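Side-chain contact in putative heme binding protein (Tannerella forsythia, PDB 6EU8), which probably binds heme as a member of the HmuY-like family, with heme-binding properties that differ from those of HmuY itself: residues D77-E82 with K105-I110. Numbering follows the deposited sequence.
Sequences DIRTNE and KKDVEI
D107 meets T80 with both carboxylate oxygens, a worked example of how one acid side chain can tie two strands of different sheets together. Two direct hydrogen bonds cross between the segments. The backbone N of T80 gives a nearly straight one (162°) to the syn lone pair of D107 OD2, at 2.9 Å. Beside it, T80 OG1 donates to D107 OD1 at 2.9 Å, arriving from above the carboxylate plane. A chi1 of 70° swings the hydroxyl in between the two backbone arms of T80, within reach of both D107 and the backbone N of G83, from which it accepts a hydrogen bond. D107 OD1 also accepts a hydrogen bond from N137 ND2.

The ionic part is looser. R79 NE lies 3.8 Å from D107 OD2, a long salt bridge. The guanidinium of R79 and the carboxylate of D107 are turned 72° against each other. R79 NH1 makes its salt bridge to E62, and R79 NE donates to T80 O at 3.1 Å. Water 1 links the groups, donating to D107 OD2 while accepting from R79 NH2 and from E82 N.

D107 occupies the break in strand 105-111, which pairs with strands 84-87 and 127-136 of the large antiparallel sheet, and reaches from there to the end of strand 77-80, an outermost strand of the four-stranded sheet.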
ATOM      1  N   ASP A  77      -0.656  -4.598   1.676  1.00 20.03           N
ATOM      2  CA  ASP A  77      -0.200  -3.488   2.556  1.00 20.46           C
ATOM      3  C   ASP A  77      -0.083  -2.191   1.745  1.00 20.42           C
ATOM      4  O   ASP A  77       0.500  -2.171   0.655  1.00 19.41           O
ATOM      5  CB  ASP A  77       1.175  -3.801   3.124  1.00 20.79           C
ATOM      6  CG  ASP A  77       1.235  -5.119   3.844  1.00 21.62           C
ATOM      7  OD1 ASP A  77       0.526  -5.273   4.856  1.00 24.40           O
ATOM      8  OD2 ASP A  77       2.020  -6.008   3.435  1.00 23.47           O
ATOM      9  N   ILE A  78      -0.625  -1.104   2.299  1.00 20.52           N
ATOM     10  CA  ILE A  78      -0.634   0.221   1.636  1.00 22.00           C
ATOM     11  C   ILE A  78      -0.010   1.218   2.596  1.00 20.63           C
ATOM     12  O   ILE A  78      -0.409   1.271   3.791  1.00 21.83           O
ATOM     13  CB  ILE A  78      -2.056   0.747   1.322  1.00 22.50           C
ATOM     14  CG1 ILE A  78      -2.953  -0.347   0.766  1.00 26.79           C
ATOM     15  CG2 ILE A  78      -1.980   1.941   0.368  1.00 23.39           C
ATOM     16  CD1 ILE A  78      -2.547  -0.839  -0.562  1.00 27.14           C
ATOM     17  N   ARG A  79       0.992   1.967   2.120  1.00 21.17           N
ATOM     18  CA  ARG A  79       1.543   3.090   2.896  1.00 22.08           C
ATOM     19  C   ARG A  79       1.461   4.378   2.082  1.00 23.12           C
ATOM     20  O   ARG A  79       1.155   4.372   0.896  1.00 22.51           O
ATOM     21  CB  ARG A  79       2.985   2.841   3.334  1.00 23.29           C
ATOM     22  CG  ARG A  79       3.987   2.842   2.195  1.00 22.78           C
ATOM     23  CD  ARG A  79       5.421   2.911   2.664  1.00 24.79           C
ATOM     24  NE  ARG A  79       5.738   4.236   3.201  1.00 25.85           N
ATOM     25  CZ  ARG A  79       6.963   4.738   3.304  1.00 26.25           C
ATOM     26  NH1 ARG A  79       8.035   4.049   2.919  1.00 27.19           N
ATOM     27  NH2 ARG A  79       7.097   5.990   3.796  1.00 27.59           N
ATOM     28  N   THR A  80       1.783   5.484   2.765  1.00 22.62           N
ATOM     29  CA  THR A  80       1.853   6.807   2.148  1.00 23.02           C
ATOM     30  C   THR A  80       3.275   7.364   2.250  1.00 23.80           C
ATOM     31  O   THR A  80       4.121   6.813   2.958  1.00 23.45           O
ATOM     32  CB  THR A  80       0.867   7.784   2.842  1.00 23.37           C
ATOM     33  OG1 THR A  80       1.316   8.099   4.171  1.00 23.03           O
ATOM     34  CG2 THR A  80      -0.541   7.219   2.868  1.00 23.91           C
ATOM     35  N   ASN A  81       3.507   8.499   1.568  1.00 23.37           N
ATOM     36  CA  ASN A  81       4.814   9.204   1.652  1.00 25.76           C
ATOM     37  C   ASN A  81       4.694  10.322   2.686  1.00 26.01           C
ATOM     38  O   ASN A  81       4.534  11.505   2.321  1.00 27.08           O
ATOM     39  CB  ASN A  81       5.230   9.733   0.273  1.00 25.04           C
ATOM     40  CG  ASN A  81       6.651  10.256   0.249  1.00 26.33           C
ATOM     41  OD1 ASN A  81       7.370  10.159   1.243  1.00 28.33           O
ATOM     42  ND2 ASN A  81       7.075  10.780  -0.891  1.00 28.21           N
ATOM     43  N   GLU A  82       4.771   9.957   3.967  1.00 26.15           N
ATOM     44  CA  GLU A  82       4.501  10.863   5.099  1.00 29.47           C
ATOM     45  C   GLU A  82       3.142  11.582   4.980  1.00 29.20           C
ATOM     46  O   GLU A  82       3.019  12.807   5.219  1.00 30.95           O
ATOM     47  CB  GLU A  82       5.668  11.876   5.270  1.00 32.16           C
ATOM     48  CG  GLU A  82       7.009  11.254   5.614  1.00 37.13           C
ATOM     49  CD  GLU A  82       8.140  12.278   5.579  1.00 40.78           C
ATOM     50  OE1 GLU A  82       7.975  13.350   6.184  1.00 51.34           O
ATOM     51  OE2 GLU A  82       9.165  12.044   4.917  1.00 44.15           O
ATOM     52  N   LYS A 105      -5.165   9.483  10.146  1.00 26.87           N
ATOM     53  CA  LYS A 105      -4.090   8.703  10.726  1.00 27.95           C
ATOM     54  C   LYS A 105      -2.846   8.586   9.825  1.00 26.28           C
ATOM     55  O   LYS A 105      -2.958   8.269   8.616  1.00 25.30           O
ATOM     56  CB  LYS A 105      -4.581   7.288  11.028  1.00 28.06           C
ATOM     57  CG  LYS A 105      -5.789   7.178  11.932  1.00 32.31           C
ATOM     58  CD  LYS A 105      -5.516   7.886  13.253  1.00 35.84           C
ATOM     59  CE  LYS A 105      -6.531   7.499  14.310  1.00 40.67           C
ATOM     60  NZ  LYS A 105      -6.047   7.978  15.627  1.00 44.43           N
ATOM     61  N   LYS A 106      -1.688   8.860  10.418  1.00 26.23           N
ATOM     62  CA  LYS A 106      -0.391   8.718   9.753  1.00 28.39           C
ATOM     63  C   LYS A 106       0.053   7.233   9.749  1.00 25.82           C
ATOM     64  O   LYS A 106      -0.511   6.395  10.443  1.00 26.47           O
ATOM     65  CB  LYS A 106       0.690   9.555  10.459  1.00 31.00           C
ATOM     66  CG  LYS A 106       0.483  11.069  10.358  1.00 37.02           C
ATOM     67  CD  LYS A 106       1.298  11.814  11.407  1.00 40.02           C
ATOM     68  CE  LYS A 106       0.811  13.251  11.569  1.00 45.42           C
ATOM     69  NZ  LYS A 106       0.922  14.019  10.299  1.00 47.21           N
ATOM     70  N   ASP A 107       1.052   6.942   8.928  1.00 23.47           N
ATOM     71  CA  ASP A 107       1.604   5.566   8.847  1.00 23.59           C
ATOM     72  C   ASP A 107       2.266   5.184  10.177  1.00 23.16           C
ATOM     73  O   ASP A 107       2.792   6.072  10.907  1.00 26.00           O
ATOM     74  CB  ASP A 107       2.637   5.438   7.751  1.00 22.18           C
ATOM     75  CG  ASP A 107       2.091   5.628   6.349  1.00 21.55           C
ATOM     76  OD1 ASP A 107       0.909   5.991   6.114  1.00 22.26           O
ATOM     77  OD2 ASP A 107       2.925   5.463   5.455  1.00 24.27           O
ATOM     78  N   VAL A 108       2.266   3.882  10.482  1.00 23.46           N
ATOM     79  CA  VAL A 108       2.923   3.333  11.683  1.00 24.04           C
ATOM     80  C   VAL A 108       4.081   2.429  11.273  1.00 25.70           C
ATOM     81  O   VAL A 108       4.077   1.884  10.173  1.00 25.04           O
ATOM     82  CB  VAL A 108       1.952   2.578  12.608  1.00 26.57           C
ATOM     83  CG1 VAL A 108       0.831   3.522  13.072  1.00 27.75           C
ATOM     84  CG2 VAL A 108       1.371   1.325  11.972  1.00 26.38           C
ATOM     85  N   GLU A 109       5.066   2.309  12.147  1.00 24.22           N
ATOM     86  CA  GLU A 109       6.229   1.432  11.956  1.00 26.36           C
ATOM     87  C   GLU A 109       5.946   0.087  12.589  1.00 26.03           C
ATOM     88  O   GLU A 109       5.543   0.030  13.773  1.00 29.14           O
ATOM     89  CB  GLU A 109       7.488   2.024  12.624  1.00 29.50           C
ATOM     90  CG  GLU A 109       8.061   3.233  11.892  1.00 34.84           C
ATOM     91  CD  GLU A 109       9.449   3.653  12.370  1.00 41.85           C
ATOM     92  OE1 GLU A 109       9.945   3.150  13.407  1.00 45.20           O
ATOM     93  OE2 GLU A 109      10.053   4.505  11.684  1.00 47.31           O
ATOM     94  N   ILE A 110       6.181  -1.000  11.838  1.00 25.81           N
ATOM     95  CA  ILE A 110       6.014  -2.360  12.351  1.00 27.15           C
ATOM     96  C   ILE A 110       7.349  -3.114  12.249  1.00 26.65           C
ATOM     97  O   ILE A 110       7.982  -3.132  11.186  1.00 23.87           O
ATOM     98  CB  ILE A 110       4.864  -3.117  11.672  1.00 27.42           C
ATOM     99  CG1 ILE A 110       5.028  -3.187  10.153  1.00 26.99           C
ATOM    100  CG2 ILE A 110       3.533  -2.455  12.009  1.00 29.33           C
ATOM    101  CD1 ILE A 110       4.028  -4.147   9.506  1.00 27.15           C
TER
HETATM  102  O   HOH W   1       4.951   7.508   5.661  1.00 27.12           O